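Local coordinates for hypothetical protein (Pseudomonas aeruginosa, PDB 4F98), which is of unknown function, belonging to the DUF2790 family, and forms a two-chain assembly built on a small antiparallel sheet, at residues A[39-45]-A[57-63]. Sequence-based numbering, arbitrary orientation.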
ATOM      1  N   GLY A  39      -9.255  -3.749   2.153  1.00 11.11           N
ATOM      2  CA  GLY A  39      -9.121  -4.187   0.776  1.00 11.32           C
ATOM      3  C   GLY A  39      -8.454  -3.115  -0.074  1.00 10.97           C
ATOM      4  O   GLY A  39      -7.923  -2.131   0.444  1.00 10.88           O
ATOM      5  N   VAL A  40      -8.514  -3.286  -1.389  1.00 10.30           N
ATOM      6  CA  VAL A  40      -7.773  -2.441  -2.297  1.00 10.32           C
ATOM      7  C   VAL A  40      -8.514  -1.132  -2.528  1.00  9.26           C
ATOM      8  O   VAL A  40      -9.710  -1.108  -2.846  1.00 11.15           O
ATOM      9  CB  VAL A  40      -7.419  -3.184  -3.592  1.00 11.80           C
ATOM     10  CG1 VAL A  40      -6.819  -2.241  -4.597  1.00 13.10           C
ATOM     11  CG2 VAL A  40      -6.473  -4.343  -3.287  1.00 14.60           C
ATOM     12  N   VAL A  41      -7.756  -0.044  -2.398  1.00  9.07           N
ATOM     13  CA  VAL A  41      -8.280   1.313  -2.440  1.00  9.59           C
ATOM     14  C   VAL A  41      -7.275   2.223  -3.141  1.00  8.25           C
ATOM     15  O   VAL A  41      -6.087   1.925  -3.175  1.00  9.54           O
ATOM     16  CB  VAL A  41      -8.601   1.840  -0.999  1.00  9.77           C
ATOM     17  CG1 VAL A  41      -9.731   1.027  -0.319  1.00 11.58           C
ATOM     18  CG2 VAL A  41      -7.338   1.896  -0.127  1.00 10.39           C
ATOM     19  N   PRO A  42      -7.737   3.365  -3.676  1.00  9.08           N
ATOM     20  CA  PRO A  42      -6.803   4.315  -4.258  1.00  9.03           C
ATOM     21  C   PRO A  42      -6.008   5.082  -3.215  1.00  8.04           C
ATOM     22  O   PRO A  42      -6.447   5.291  -2.080  1.00  9.25           O
ATOM     23  CB  PRO A  42      -7.704   5.264  -5.073  1.00 10.34           C
ATOM     24  CG  PRO A  42      -8.982   5.196  -4.398  1.00 13.42           C
ATOM     25  CD  PRO A  42      -9.133   3.784  -3.895  1.00 10.26           C
ATOM     26  N   VAL A  43      -4.800   5.444  -3.611  1.00  8.62           N
ATOM     27  CA  VAL A  43      -3.894   6.235  -2.791  1.00  8.80           C
ATOM     28  C   VAL A  43      -3.148   7.221  -3.675  1.00  8.76           C
ATOM     29  O   VAL A  43      -2.729   6.891  -4.792  1.00  9.74           O
ATOM     30  CB  VAL A  43      -2.899   5.320  -2.008  1.00  8.91           C
ATOM     31  CG1 VAL A  43      -2.178   4.338  -2.916  1.00  9.18           C
ATOM     32  CG2 VAL A  43      -1.908   6.151  -1.187  1.00 10.33           C
ATOM     33  N   THR A  44      -3.018   8.439  -3.158  1.00  8.87           N
ATOM     34  CA  THR A  44      -2.206   9.472  -3.760  1.00  8.32           C
ATOM     35  C   THR A  44      -1.063   9.798  -2.821  1.00  8.31           C
ATOM     36  O   THR A  44      -1.282   9.964  -1.621  1.00  9.44           O
ATOM     37  CB  THR A  44      -3.030  10.717  -4.032  1.00  9.96           C
ATOM     38  OG1 THR A  44      -4.118  10.346  -4.882  1.00 11.12           O
ATOM     39  CG2 THR A  44      -2.189  11.806  -4.700  1.00 11.24           C
ATOM     40  N   VAL A  45       0.135   9.876  -3.366  1.00  8.58           N
ATOM     41  CA  VAL A  45       1.340  10.264  -2.658  1.00  8.90           C
ATOM     42  C   VAL A  45       1.960  11.493  -3.316  1.00  8.74           C
ATOM     43  O   VAL A  45       2.022  11.573  -4.537  1.00  9.74           O
ATOM     44  CB  VAL A  45       2.367   9.108  -2.601  1.00  8.40           C
ATOM     45  CG1 VAL A  45       3.738   9.595  -2.083  1.00 10.62           C
ATOM     46  CG2 VAL A  45       1.822   7.960  -1.749  1.00  9.70           C
ATOM     47  N   ILE A  57       1.905  11.055  -7.422  1.00  8.58           N
ATOM     48  CA  ILE A  57       1.604   9.746  -8.028  1.00  8.29           C
ATOM     49  C   ILE A  57       0.306   9.222  -7.422  1.00  8.58           C
ATOM     50  O   ILE A  57      -0.013   9.526  -6.269  1.00  9.80           O
ATOM     51  CB  ILE A  57       2.768   8.756  -7.870  1.00  9.38           C
ATOM     52  CG1 ILE A  57       3.212   8.645  -6.407  1.00  9.91           C
ATOM     53  CG2 ILE A  57       3.948   9.182  -8.772  1.00 11.41           C
ATOM     54  CD1 ILE A  57       4.195   7.510  -6.119  1.00 12.28           C
ATOM     55  N   ARG A  58      -0.471   8.504  -8.217  1.00  8.98           N
ATOM     56  CA  ARG A  58      -1.706   7.901  -7.743  0.50  8.93           C
ATOM     57  C   ARG A  58      -1.807   6.472  -8.246  1.00  9.07           C
ATOM     58  O   ARG A  58      -1.505   6.179  -9.407  1.00 10.67           O
ATOM     59  CB  ARG A  58      -2.933   8.734  -8.107  0.50  9.08           C
ATOM     60  CG  ARG A  58      -4.229   8.250  -7.452  0.50  8.10           C
ATOM     61  CD  ARG A  58      -5.426   9.163  -7.693  0.50  8.83           C
ATOM     62  NE  ARG A  58      -5.563   9.526  -9.096  0.50 12.54           N
ATOM     63  CZ  ARG A  58      -5.419  10.764  -9.576  0.50 10.64           C
ATOM     64  NH1 ARG A  58      -5.125  11.803  -8.769  0.50 12.03           N
ATOM     65  NH2 ARG A  58      -5.554  10.945 -10.874  0.50 10.24           N
ATOM     66  N   PHE A  59      -2.199   5.583  -7.338  1.00  8.52           N
ATOM     67  CA  PHE A  59      -2.099   4.149  -7.581  1.00  8.54           C
ATOM     68  C   PHE A  59      -3.042   3.440  -6.598  1.00  8.51           C
ATOM     69  O   PHE A  59      -3.955   4.088  -6.061  1.00 10.02           O
ATOM     70  CB  PHE A  59      -0.607   3.707  -7.511  1.00  9.37           C
ATOM     71  CG  PHE A  59       0.098   4.107  -6.237  1.00  8.68           C
ATOM     72  CD1 PHE A  59       0.596   5.388  -6.065  1.00 10.96           C
ATOM     73  CD2 PHE A  59       0.307   3.187  -5.228  1.00  9.12           C
ATOM     74  CE1 PHE A  59       1.222   5.766  -4.887  1.00 10.59           C
ATOM     75  CE2 PHE A  59       0.952   3.549  -4.053  1.00 10.51           C
ATOM     76  CZ  PHE A  59       1.422   4.857  -3.889  1.00 11.30           C
ATOM     77  N   LEU A  60      -2.852   2.143  -6.391  1.00  8.95           N
ATOM     78  CA  LEU A  60      -3.711   1.345  -5.517  1.00  9.63           C
ATOM     79  C   LEU A  60      -2.890   0.749  -4.397  1.00  9.53           C
ATOM     80  O   LEU A  60      -1.703   0.445  -4.566  1.00  9.71           O
ATOM     81  CB  LEU A  60      -4.345   0.189  -6.297  1.00 11.04           C
ATOM     82  CG  LEU A  60      -5.248   0.582  -7.460  1.00 13.22           C
ATOM     83  CD1 LEU A  60      -5.563  -0.674  -8.285  1.00 17.57           C
ATOM     84  CD2 LEU A  60      -6.514   1.300  -6.961  1.00 14.87           C
ATOM     85  N   GLU A  61      -3.534   0.575  -3.243  1.00  8.80           N
ATOM     86  CA  GLU A  61      -2.919  -0.089  -2.103  1.00  7.72           C
ATOM     87  C   GLU A  61      -3.981  -0.811  -1.297  1.00  8.45           C
ATOM     88  O   GLU A  61      -5.179  -0.612  -1.510  1.00 10.30           O
ATOM     89  CB  GLU A  61      -2.188   0.925  -1.242  1.00  8.32           C
ATOM     90  CG  GLU A  61      -3.107   1.850  -0.451  1.00  9.07           C
ATOM     91  CD  GLU A  61      -2.361   2.817   0.463  1.00  9.34           C
ATOM     92  OE1 GLU A  61      -1.107   2.841   0.481  1.00 10.54           O
ATOM     93  OE2 GLU A  61      -3.027   3.590   1.187  1.00 10.52           O
ATOM     94  N   TRP A  62      -3.540  -1.622  -0.357  1.00  8.26           N
ATOM     95  CA  TRP A  62      -4.457  -2.242   0.587  1.00  7.77           C
ATOM     96  C   TRP A  62      -4.696  -1.275   1.754  1.00  8.72           C
ATOM     97  O   TRP A  62      -3.764  -0.650   2.255  1.00  9.20           O
ATOM     98  CB  TRP A  62      -3.902  -3.550   1.093  1.00  9.18           C
ATOM     99  CG  TRP A  62      -3.853  -4.599   0.040  1.00  8.87           C
ATOM    100  CD1 TRP A  62      -3.048  -4.631  -1.060  1.00 11.01           C
ATOM    101  CD2 TRP A  62      -4.690  -5.769  -0.052  1.00  9.07           C
ATOM    102  NE1 TRP A  62      -3.285  -5.756  -1.796  1.00 11.18           N
ATOM    103  CE2 TRP A  62      -4.293  -6.466  -1.213  1.00 10.11           C
ATOM    104  CE3 TRP A  62      -5.713  -6.301   0.744  1.00 10.69           C
ATOM    105  CZ2 TRP A  62      -4.892  -7.668  -1.606  1.00 12.79           C
ATOM    106  CZ3 TRP A  62      -6.311  -7.501   0.346  1.00 13.73           C
ATOM    107  CH2 TRP A  62      -5.894  -8.164  -0.817  1.00 12.93           C
ATOM    108  N   GLY A  63      -5.950  -1.141   2.148  1.00  8.63           N
ATOM    109  CA  GLY A  63      -6.313  -0.283   3.257  1.00  8.98           C
ATOM    110  C   GLY A  63      -5.681  -0.725   4.561  1.00  8.64           C
ATOM    111  O   GLY A  63      -5.202  -1.853   4.698  1.00  9.18           O
TER
HETATM  112  O   HOH W   1      -7.032  -3.979   4.099  1.00 11.06           O
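Val41 and Glu61, Val43 and Phe59, and Val45 and Ile57 each exchange two backbone hydrogen bonds, with Val41 N 2.8 Å from Glu61 O. Beyond the Val41-Glu61 pair, Gly63 N bonds to Gly39 O, and one water bridges Gly39 N and Gly63 O. At the non-hydrogen-bonded pairs in between, CA-H...O contacts form, such as Thr44 CA to Ile57 O at 3.3 Å. These are the two strands of an antiparallel beta hairpin; 40-48 is the middle strand of the three-stranded sheet, with 27-31 along its other edge. Two CH-pi contacts lie on opposite faces of the sheet. Val43 CG1, placed between its backbone N and carbonyl carbon (chi1 52°), sits over the Phe59 ring, 3.6 Å from the centroid, while Val45 CG2 meets that ring's edge, 3.8 Å from CZ. Across the sheet, Val40 CG2 covers the five-membered ring of Trp62, whose NE1 bonds to Tyr17 OH of the second subunit. Glu61 and Arg58 meet their neighbours through the carbons of their chains: Glu61 CD lies 3.6 Å from Val43 CB, its carboxylate held by a salt bridge from OE1 to Arg31 and a hydrogen bond from OE2 to Asn34, and Thr44 OG1 lies alongside Arg58, 3.3 Å from CD.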